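Side-chain contacts in putative S-adenosylmethionine-dependent methyltransferase (PDB 1WYZ), which probably acts as an S-adenosylmethionine-dependent methyltransferase of the RsmI-like family: residues S122-S127 with F138-Y143; S131-Q136 with S166-F171; T157-V162 with P191-C196; C196-I201 with E206-R211. One frame throughout, in Å; residues are numbered along the deposited sequence.

All four interactions build on one mixed sheet, and their chemistry changes with their place on it. Interaction 1, the most central, is purely apolar across its segments: a helix leans on strand 138-143. Interaction 2, only partly buried, lets the loop after that same helix meet strand 168-173, the next strand of the sheet, through a hydroxyl and a backbone carbonyl. Interaction 3 lies farthest from the chain's centre, yet its two touching residues are buried; a carboxylate and a hydroxyl carry it. Interaction 4 is a hairpin ending in strand 207-212, outermost on the sheet's other side within the chain, with the largest interface and a backbone ladder. Interactions 3 and 4 share Cys196 and strand 194-199.

Interaction 1. Residues S122-S127 with F138-Y143; sequences SSIILS and FAFHGY
Ile124 projects from the first turn of helix 123-131 onto Phe138 and Phe140, a helix-on-sheet packing at strand 138-143, outermost in its own chain's sheet. The apolar contact divides between the two branches of the isoleucine. With CG2 anti to the backbone N and CG1 beside it (chi1 -77°), one branch serves each ring. Ile124 CG1 lies over a face of Phe140, 4.1 Å from the ring centroid, in a CH-pi contact displaced toward the rim, while Ile124 CD1 reaches Phe140 CE1 at 4.1 Å. The opposite face of that ring is covered by the backbone N of Gly142. Ile124 CG2 approaches the other ring obliquely, 4.2 Å from Phe138 CE1. Cutting back to an alanine here is likely to open a gap between the rings and uncover one face of Phe140. Beyond the pair, Phe138 and Phe140 also touch strand 168-173, and their own strand pairs antiparallel with a strand of the second subunit, carrying the sheet across the interface. The polar contacts are local to the helix. Ser122 is its N-cap, OG accepting weak bonds from Ile124 N and Ile125 N. One turn on, Ser123 O receives two donors from Ser127, the backbone N at 3.1 Å and OG at 2.8 Å.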
# COMPACT_ATOMS: atom_id res chain seq x y z
N SER A 122 -3.41 -4.86 0.82
CA SER A 122 -3.47 -3.60 1.55
C SER A 122 -4.74 -2.92 1.10
O SER A 122 -4.87 -2.55 -0.08
CB SER A 122 -2.28 -2.69 1.22
OG SER A 122 -2.51 -1.36 1.70
N SER A 123 -5.69 -2.77 2.01
CA SER A 123 -6.95 -2.13 1.67
C SER A 123 -6.65 -0.70 1.25
O SER A 123 -7.42 -0.09 0.52
CB SER A 123 -7.90 -2.14 2.87
OG SER A 123 -7.27 -1.60 4.00
N ILE A 124 -5.52 -0.16 1.70
CA ILE A 124 -5.15 1.19 1.33
C ILE A 124 -4.80 1.33 -0.16
O ILE A 124 -5.42 2.13 -0.85
CB ILE A 124 -4.00 1.72 2.21
CG1 ILE A 124 -4.54 2.10 3.58
CG2 ILE A 124 -3.36 2.96 1.59
CD1 ILE A 124 -4.88 0.93 4.50
N ILE A 125 -3.84 0.55 -0.67
CA ILE A 125 -3.48 0.68 -2.09
C ILE A 125 -4.52 0.05 -3.03
O ILE A 125 -4.73 0.53 -4.13
CB ILE A 125 -2.10 0.06 -2.45
CG1 ILE A 125 -2.21 -1.45 -2.56
CG2 ILE A 125 -1.05 0.46 -1.40
CD1 ILE A 125 -1.06 -2.13 -3.30
N LEU A 126 -5.15 -1.04 -2.59
CA LEU A 126 -6.18 -1.69 -3.40
C LEU A 126 -7.31 -0.69 -3.64
O LEU A 126 -7.86 -0.60 -4.75
CB LEU A 126 -6.70 -2.95 -2.70
CG LEU A 126 -5.75 -4.15 -2.78
CD1 LEU A 126 -6.18 -5.26 -1.82
CD2 LEU A 126 -5.70 -4.67 -4.23
N SER A 127 -7.65 0.08 -2.59
CA SER A 127 -8.71 1.09 -2.68
C SER A 127 -8.33 2.18 -3.66
O SER A 127 -9.10 2.52 -4.55
CB SER A 127 -8.98 1.73 -1.32
OG SER A 127 -9.80 0.89 -0.54
N PHE A 138 -1.54 10.43 -2.24
CA PHE A 138 -2.68 10.12 -1.38
C PHE A 138 -2.19 10.08 0.06
O PHE A 138 -0.98 9.98 0.30
CB PHE A 138 -3.28 8.77 -1.77
CG PHE A 138 -2.31 7.63 -1.67
CD1 PHE A 138 -2.07 7.01 -0.45
CD2 PHE A 138 -1.62 7.18 -2.81
CE1 PHE A 138 -1.17 5.94 -0.36
CE2 PHE A 138 -0.72 6.13 -2.72
CZ PHE A 138 -0.49 5.50 -1.49
N ALA A 139 -3.12 10.14 1.01
CA ALA A 139 -2.79 10.15 2.43
C ALA A 139 -3.79 9.36 3.29
O ALA A 139 -5.01 9.54 3.17
CB ALA A 139 -2.73 11.59 2.91
N PHE A 140 -3.27 8.49 4.15
CA PHE A 140 -4.12 7.68 5.03
C PHE A 140 -4.13 8.29 6.43
O PHE A 140 -3.07 8.52 7.03
CB PHE A 140 -3.57 6.24 5.10
CG PHE A 140 -4.36 5.34 6.01
CD1 PHE A 140 -5.67 5.00 5.70
CD2 PHE A 140 -3.80 4.83 7.18
CE1 PHE A 140 -6.43 4.17 6.54
CE2 PHE A 140 -4.54 4.00 8.04
CZ PHE A 140 -5.86 3.68 7.71
N HIS A 141 -5.32 8.53 6.97
CA HIS A 141 -5.43 9.12 8.30
C HIS A 141 -5.98 8.16 9.36
O HIS A 141 -6.16 8.54 10.51
CB HIS A 141 -6.32 10.36 8.23
CG HIS A 141 -5.86 11.38 7.23
ND1 HIS A 141 -4.95 12.38 7.55
CD2 HIS A 141 -6.16 11.56 5.93
CE1 HIS A 141 -4.73 13.12 6.48
NE2 HIS A 141 -5.45 12.64 5.48
N GLY A 142 -6.24 6.91 8.98
CA GLY A 142 -6.76 5.93 9.93
C GLY A 142 -8.17 6.28 10.39
O GLY A 142 -9.09 6.35 9.57
N TYR A 143 -8.35 6.48 11.70
CA TYR A 143 -9.68 6.84 12.22
C TYR A 143 -9.75 8.34 12.44
O TYR A 143 -8.77 8.95 12.82
CB TYR A 143 -9.95 6.12 13.54
CG TYR A 143 -10.15 4.63 13.39
CD1 TYR A 143 -11.41 4.11 13.11
CD2 TYR A 143 -9.08 3.75 13.48
CE1 TYR A 143 -11.60 2.73 12.92
CE2 TYR A 143 -9.25 2.37 13.29
CZ TYR A 143 -10.51 1.87 13.01
OH TYR A 143 -10.67 0.52 12.76

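Interaction 2. Residues S131-Q136 with S166-F171; sequences SGFNGQ and SQTQLF
An Asx turn at Asn134 shapes the loop that meets Thr168, at the start of strand 168-173. Asn134 OD1 accepts from Gln136 N at 2.7 Å, in the stretch of loop that leads to strand 138-143. The main polar link across the contact is a hydroxyl-to-backbone bond: Thr168 OG1 donates to Asn134 O at 2.8 Å, lying in the carbonyl plane on a lone pair, with a C=O...donor angle of 118°. The threonine's two branches divide the work. OG1 stands beside its own backbone N (chi1 -55°) and takes the carbonyl, whereas CG2 crosses to Phe133, 3.9 Å from CB and 4.0 Å from CD2, meeting the ring obliquely. The side-chain amide of Asn134 reaches instead toward Ser166, its ND2 lying 2.8 Å from Ser166 O. An ST turn, in which Ser131 OG accepts from Phe133 N at 3.1 Å, shapes the chain just before the phenylalanine as it leaves the helix. The Phe133 ring also meets that of Tyr233 and packs against Leu231 and Cys196. The loop thus closes helix 123-131 over the sheet, resting on strands 168-173, 228-233 and 194-199 before its chain enters strand 138-143, the parallel neighbour of strand 168-173.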
# COMPACT_ATOMS: atom_id res chain seq x y z
N SER A 131 -10.55 3.04 -6.99
CA SER A 131 -11.31 4.29 -6.94
C SER A 131 -11.08 5.12 -8.18
O SER A 131 -11.96 5.85 -8.62
CB SER A 131 -10.93 5.12 -5.70
OG SER A 131 -9.61 5.63 -5.78
N GLY A 132 -9.89 4.99 -8.77
CA GLY A 132 -9.58 5.78 -9.95
C GLY A 132 -9.09 7.16 -9.55
O GLY A 132 -8.94 8.06 -10.38
N PHE A 133 -8.83 7.32 -8.25
CA PHE A 133 -8.33 8.58 -7.73
C PHE A 133 -6.82 8.62 -7.89
O PHE A 133 -6.20 7.63 -8.31
CB PHE A 133 -8.69 8.74 -6.26
CG PHE A 133 -10.16 8.88 -5.99
CD1 PHE A 133 -11.01 9.43 -6.95
CD2 PHE A 133 -10.70 8.54 -4.75
CE1 PHE A 133 -12.37 9.65 -6.68
CE2 PHE A 133 -12.05 8.74 -4.46
CZ PHE A 133 -12.89 9.30 -5.43
N ASN A 134 -6.23 9.76 -7.54
CA ASN A 134 -4.78 9.97 -7.64
C ASN A 134 -3.99 8.92 -6.86
O ASN A 134 -4.11 8.83 -5.64
CB ASN A 134 -4.42 11.35 -7.09
CG ASN A 134 -3.02 11.76 -7.44
OD1 ASN A 134 -2.13 10.92 -7.59
ND2 ASN A 134 -2.80 13.06 -7.56
N GLY A 135 -3.19 8.13 -7.55
CA GLY A 135 -2.40 7.11 -6.88
C GLY A 135 -0.98 7.57 -6.70
O GLY A 135 -0.17 6.90 -6.06
N GLN A 136 -0.67 8.73 -7.27
CA GLN A 136 0.67 9.30 -7.19
C GLN A 136 0.77 10.30 -6.05
O GLN A 136 1.82 10.91 -5.82
CB GLN A 136 1.04 9.93 -8.53
CG GLN A 136 2.50 10.34 -8.63
CD GLN A 136 3.06 10.15 -10.04
OE1 GLN A 136 2.57 10.75 -11.00
NE2 GLN A 136 4.09 9.30 -10.16
N SER A 166 -3.83 18.24 -4.68
CA SER A 166 -4.16 17.18 -5.63
C SER A 166 -3.79 15.83 -5.03
O SER A 166 -3.08 15.03 -5.64
CB SER A 166 -3.40 17.39 -6.93
OG SER A 166 -3.89 18.54 -7.59
N GLN A 167 -4.29 15.59 -3.82
CA GLN A 167 -3.99 14.36 -3.11
C GLN A 167 -5.19 13.61 -2.53
O GLN A 167 -5.96 14.15 -1.74
CB GLN A 167 -3.00 14.66 -2.00
CG GLN A 167 -2.54 13.46 -1.23
CD GLN A 167 -1.70 13.89 -0.06
OE1 GLN A 167 -2.21 14.15 1.02
NE2 GLN A 167 -0.39 13.99 -0.28
N THR A 168 -5.33 12.36 -2.91
CA THR A 168 -6.39 11.52 -2.42
C THR A 168 -6.31 11.45 -0.89
O THR A 168 -5.21 11.35 -0.33
CB THR A 168 -6.24 10.10 -3.01
OG1 THR A 168 -6.20 10.21 -4.44
CG2 THR A 168 -7.40 9.19 -2.59
N GLN A 169 -7.45 11.53 -0.21
CA GLN A 169 -7.46 11.46 1.25
C GLN A 169 -8.18 10.18 1.69
O GLN A 169 -9.31 9.93 1.26
CB GLN A 169 -8.15 12.69 1.84
CG GLN A 169 -7.54 14.03 1.40
CD GLN A 169 -6.04 14.19 1.74
OE1 GLN A 169 -5.62 14.11 2.90
NE2 GLN A 169 -5.23 14.43 0.71
N LEU A 170 -7.54 9.37 2.54
CA LEU A 170 -8.14 8.11 2.98
C LEU A 170 -8.29 7.97 4.48
O LEU A 170 -7.40 8.36 5.24
CB LEU A 170 -7.31 6.90 2.51
CG LEU A 170 -7.02 6.55 1.05
CD1 LEU A 170 -5.92 7.46 0.50
CD2 LEU A 170 -6.56 5.10 0.98
N PHE A 171 -9.40 7.38 4.91
CA PHE A 171 -9.66 7.15 6.32
C PHE A 171 -10.62 5.97 6.50
O PHE A 171 -11.41 5.66 5.61
CB PHE A 171 -10.21 8.42 6.99
CG PHE A 171 -11.40 9.03 6.29
CD1 PHE A 171 -12.70 8.64 6.62
CD2 PHE A 171 -11.23 10.03 5.33
CE1 PHE A 171 -13.82 9.23 6.02
CE2 PHE A 171 -12.35 10.63 4.71
CZ PHE A 171 -13.64 10.22 5.07

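Interaction 3. Residues T157-V162 with P191-C196; sequences TLEQRV and PQTKLC
Glu159 and Thr193 cross obliquely, the carboxylate of a helix reaching out to a hydroxyl in the turn before strand 194-199. The glutamate does the travelling. Its CG is anti to the backbone N (chi1 -175°) and the chain stays extended beyond it, which carries the acid away from helix 150-165 and brings OE2, the carboxylate oxygen nearest the threonine, up to the hydroxyl. Thr193 meets it with its OG1 side. The hydroxyl donates to OE2, although the modelled separation of 2.4 Å between Thr193 OG1 and Glu159 OE2 is too short to be taken literally, and the 3.6 Å from Thr193 CG2 to Glu159 OE2 shares that doubt. Both ends have further partners, as Arg190 NH1 forms a salt bridge with the same OE2 and Tyr163 OH is hydrogen-bonded to Thr193 OG1. The backbone of Thr193 is meanwhile tied to Val213, and its O to Thr212 OG1. In this way a single pair joins helix 150-165 to the loop leading into strand 194-199. A buried carboxylate with a hydroxyl and an arginine at one oxygen is likely to remain ionised, its charge balanced locally.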
# COMPACT_ATOMS: atom_id res chain seq x y z
N THR A 157 -11.05 19.81 6.42
CA THR A 157 -9.63 20.06 6.17
C THR A 157 -9.09 19.07 5.16
O THR A 157 -8.32 19.44 4.27
CB THR A 157 -8.79 19.94 7.47
OG1 THR A 157 -9.36 20.78 8.49
CG2 THR A 157 -7.37 20.39 7.23
N LEU A 158 -9.47 17.80 5.30
CA LEU A 158 -9.02 16.79 4.35
C LEU A 158 -9.43 17.25 2.97
O LEU A 158 -8.61 17.32 2.05
CB LEU A 158 -9.67 15.44 4.66
CG LEU A 158 -8.88 14.36 5.40
CD1 LEU A 158 -7.93 14.96 6.42
CD2 LEU A 158 -9.87 13.43 6.08
N GLU A 159 -10.71 17.59 2.85
CA GLU A 159 -11.29 18.05 1.59
C GLU A 159 -10.53 19.24 1.00
O GLU A 159 -10.24 19.27 -0.19
CB GLU A 159 -12.78 18.39 1.78
CG GLU A 159 -13.50 18.77 0.49
CD GLU A 159 -15.02 18.90 0.66
OE1 GLU A 159 -15.46 19.50 1.68
OE2 GLU A 159 -15.76 18.44 -0.23
N GLN A 160 -10.20 20.21 1.85
CA GLN A 160 -9.46 21.38 1.36
C GLN A 160 -8.10 20.94 0.81
O GLN A 160 -7.66 21.42 -0.24
CB GLN A 160 -9.31 22.43 2.48
CG GLN A 160 -10.62 23.18 2.78
CD GLN A 160 -10.55 24.03 4.04
OE1 GLN A 160 -10.13 23.55 5.10
NE2 GLN A 160 -10.96 25.29 3.94
N ARG A 161 -7.44 20.01 1.51
CA ARG A 161 -6.15 19.51 1.07
C ARG A 161 -6.28 18.80 -0.27
O ARG A 161 -5.36 18.80 -1.10
CB ARG A 161 -5.56 18.56 2.12
CG ARG A 161 -4.55 19.22 3.04
CD ARG A 161 -4.03 18.23 4.07
NE ARG A 161 -2.91 18.75 4.85
CZ ARG A 161 -2.30 18.06 5.81
NH1 ARG A 161 -2.70 16.83 6.11
NH2 ARG A 161 -1.28 18.59 6.47
N VAL A 162 -7.44 18.18 -0.49
CA VAL A 162 -7.69 17.49 -1.74
C VAL A 162 -7.38 18.39 -2.93
O VAL A 162 -6.67 18.00 -3.86
CB VAL A 162 -9.16 17.08 -1.85
CG1 VAL A 162 -9.41 16.41 -3.18
CG2 VAL A 162 -9.53 16.15 -0.70
N PRO A 191 -20.72 19.28 -2.84
CA PRO A 191 -21.49 18.38 -3.70
C PRO A 191 -20.69 17.77 -4.86
O PRO A 191 -20.98 16.65 -5.30
CB PRO A 191 -22.66 19.26 -4.17
CG PRO A 191 -22.12 20.65 -4.07
CD PRO A 191 -21.31 20.63 -2.81
N GLN A 192 -19.66 18.47 -5.34
CA GLN A 192 -18.87 17.95 -6.46
C GLN A 192 -17.66 17.11 -6.06
O GLN A 192 -17.08 16.40 -6.90
CB GLN A 192 -18.44 19.10 -7.38
CG GLN A 192 -19.61 19.70 -8.18
CD GLN A 192 -20.35 18.65 -9.01
OE1 GLN A 192 -21.34 18.96 -9.68
NE2 GLN A 192 -19.86 17.42 -8.99
N THR A 193 -17.27 17.18 -4.79
CA THR A 193 -16.14 16.38 -4.31
C THR A 193 -16.55 14.93 -4.56
O THR A 193 -17.74 14.60 -4.51
CB THR A 193 -15.91 16.60 -2.80
OG1 THR A 193 -15.57 17.97 -2.54
CG2 THR A 193 -14.80 15.70 -2.30
N LYS A 194 -15.57 14.07 -4.86
CA LYS A 194 -15.85 12.65 -5.10
C LYS A 194 -15.56 11.82 -3.87
O LYS A 194 -14.55 12.05 -3.18
CB LYS A 194 -15.03 12.10 -6.28
CG LYS A 194 -15.52 12.53 -7.65
CD LYS A 194 -14.92 11.68 -8.78
CE LYS A 194 -15.58 12.01 -10.12
NZ LYS A 194 -15.24 11.02 -11.19
N LEU A 195 -16.43 10.85 -3.62
CA LEU A 195 -16.28 9.95 -2.49
C LEU A 195 -16.33 8.50 -2.97
O LEU A 195 -17.27 8.11 -3.66
CB LEU A 195 -17.42 10.18 -1.49
CG LEU A 195 -17.61 8.99 -0.55
CD1 LEU A 195 -16.36 8.81 0.27
CD2 LEU A 195 -18.81 9.20 0.36
N CYS A 196 -15.32 7.71 -2.60
CA CYS A 196 -15.28 6.30 -2.97
C CYS A 196 -15.49 5.44 -1.73
O CYS A 196 -14.77 5.58 -0.74
CB CYS A 196 -13.94 5.95 -3.62
SG CYS A 196 -13.70 4.15 -3.94

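Interaction 4. Residues C196-I201 with E206-R211; sequences CIAANI and EFIQTR
Ala199 and Phe207 form the hydrogen-bonded pair nearest the turn of an antiparallel hairpin, Ala199 N donating to Phe207 O at 2.7 Å and Phe207 N to Ala199 O at 2.8 Å. Two residues along, Ile197 and Gln209 repeat the exchange, with Ile197 N to Gln209 O and Gln209 N to Ile197 O both at 3.2 Å. Side chains fill in around this ladder. On one face Ile208 stands across from Ala198 and Cys196, its CG2 3.9 Å from Cys196 SG and its CG1 4.0 Å from Ala198 CB, and Thr210 OG1 sits beside the cysteine while bonding to Ser131 O. On the other face Ile197 CG2 meets the edge of the Phe207 ring, near its plane, 3.9 Å from CE2. Glu206 closes the turn end, where its CB lies 3.2 Å from Asn200 O and its extended chain brings OE1 to Thr202 N as acceptor. Without the carboxylate, as with an alanine here, that backbone N would probably lose its acceptor and the turn be freer to shift. Farther out, helix 123-131 covers the Ile208 face, Trp216 packs on Ile197, Phe207 and Gln209, and Ile116 and Pro117 of the second subunit touch Glu206 and Ile208. The chemistry is thus backbone pairing flanked by mostly apolar side chains on both faces, with the Glu206 carboxylate taking up one backbone N of the turn, that of Thr202.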
# COMPACT_ATOMS: atom_id res chain seq x y z
N CYS A 196 -15.32 7.71 -2.60
CA CYS A 196 -15.28 6.30 -2.97
C CYS A 196 -15.49 5.44 -1.73
O CYS A 196 -14.77 5.58 -0.74
CB CYS A 196 -13.94 5.95 -3.62
SG CYS A 196 -13.70 4.15 -3.94
N ILE A 197 -16.47 4.55 -1.77
CA ILE A 197 -16.74 3.67 -0.66
C ILE A 197 -16.18 2.32 -1.05
O ILE A 197 -16.49 1.81 -2.13
CB ILE A 197 -18.25 3.54 -0.39
CG1 ILE A 197 -18.78 4.84 0.24
CG2 ILE A 197 -18.53 2.33 0.49
CD1 ILE A 197 -20.30 4.97 0.25
N ALA A 198 -15.35 1.73 -0.20
CA ALA A 198 -14.77 0.43 -0.49
C ALA A 198 -14.97 -0.53 0.68
O ALA A 198 -14.24 -0.49 1.67
CB ALA A 198 -13.29 0.58 -0.80
N ALA A 199 -15.97 -1.40 0.55
CA ALA A 199 -16.31 -2.37 1.58
C ALA A 199 -15.98 -3.82 1.17
O ALA A 199 -16.11 -4.18 0.00
CB ALA A 199 -17.79 -2.24 1.91
N ASN A 200 -15.59 -4.64 2.14
CA ASN A 200 -15.23 -6.03 1.90
C ASN A 200 -14.22 -6.22 0.79
O ASN A 200 -14.41 -7.08 -0.07
CB ASN A 200 -16.45 -6.88 1.58
CG ASN A 200 -17.26 -7.20 2.80
OD1 ASN A 200 -16.71 -7.54 3.86
ND2 ASN A 200 -18.58 -7.13 2.68
N ILE A 201 -13.16 -5.43 0.80
CA ILE A 201 -12.13 -5.53 -0.22
C ILE A 201 -11.51 -6.93 -0.19
O ILE A 201 -11.11 -7.43 0.87
CB ILE A 201 -11.04 -4.42 -0.01
CG1 ILE A 201 -11.71 -3.04 0.02
CG2 ILE A 201 -10.01 -4.47 -1.12
CD1 ILE A 201 -10.85 -1.92 0.58
N GLU A 206 -17.46 -7.89 -1.75
CA GLU A 206 -16.84 -6.63 -2.13
C GLU A 206 -17.73 -5.61 -2.80
O GLU A 206 -18.59 -5.93 -3.60
CB GLU A 206 -15.64 -6.93 -3.05
CG GLU A 206 -14.96 -5.69 -3.63
CD GLU A 206 -13.82 -6.02 -4.61
OE1 GLU A 206 -12.74 -6.45 -4.16
OE2 GLU A 206 -14.04 -5.83 -5.83
N PHE A 207 -17.49 -4.36 -2.46
CA PHE A 207 -18.22 -3.24 -3.01
C PHE A 207 -17.21 -2.10 -3.06
O PHE A 207 -16.66 -1.72 -2.03
CB PHE A 207 -19.38 -2.85 -2.10
CG PHE A 207 -20.15 -1.63 -2.56
CD1 PHE A 207 -21.12 -1.74 -3.55
CD2 PHE A 207 -19.88 -0.38 -2.02
CE1 PHE A 207 -21.84 -0.61 -4.00
CE2 PHE A 207 -20.58 0.76 -2.45
CZ PHE A 207 -21.55 0.64 -3.45
N ILE A 208 -16.93 -1.59 -4.26
CA ILE A 208 -15.99 -0.48 -4.42
C ILE A 208 -16.47 0.33 -5.60
O ILE A 208 -16.24 -0.03 -6.75
CB ILE A 208 -14.58 -0.94 -4.75
CG1 ILE A 208 -14.11 -1.99 -3.74
CG2 ILE A 208 -13.66 0.30 -4.77
CD1 ILE A 208 -12.83 -2.72 -4.12
N GLN A 209 -17.11 1.43 -5.28
CA GLN A 209 -17.69 2.30 -6.28
C GLN A 209 -17.36 3.75 -5.95
O GLN A 209 -17.35 4.14 -4.79
CB GLN A 209 -19.20 2.07 -6.26
CG GLN A 209 -19.99 2.73 -7.36
CD GLN A 209 -21.45 2.31 -7.31
OE1 GLN A 209 -22.13 2.53 -6.31
NE2 GLN A 209 -21.92 1.70 -8.40
N THR A 210 -17.08 4.53 -6.99
CA THR A 210 -16.77 5.94 -6.81
C THR A 210 -17.96 6.75 -7.27
O THR A 210 -18.65 6.38 -8.21
CB THR A 210 -15.55 6.36 -7.62
OG1 THR A 210 -14.38 5.79 -7.04
CG2 THR A 210 -15.41 7.87 -7.62
N ARG A 211 -18.19 7.87 -6.60
CA ARG A 211 -19.33 8.68 -6.95
C ARG A 211 -19.32 9.97 -6.16
O ARG A 211 -18.92 10.00 -4.99
CB ARG A 211 -20.58 7.87 -6.66
CG ARG A 211 -21.84 8.63 -6.53
CD ARG A 211 -22.89 7.69 -6.00
NE ARG A 211 -23.06 6.55 -6.89
CZ ARG A 211 -23.82 5.50 -6.61
NH1 ARG A 211 -24.47 5.46 -5.45
NH2 ARG A 211 -23.93 4.51 -7.48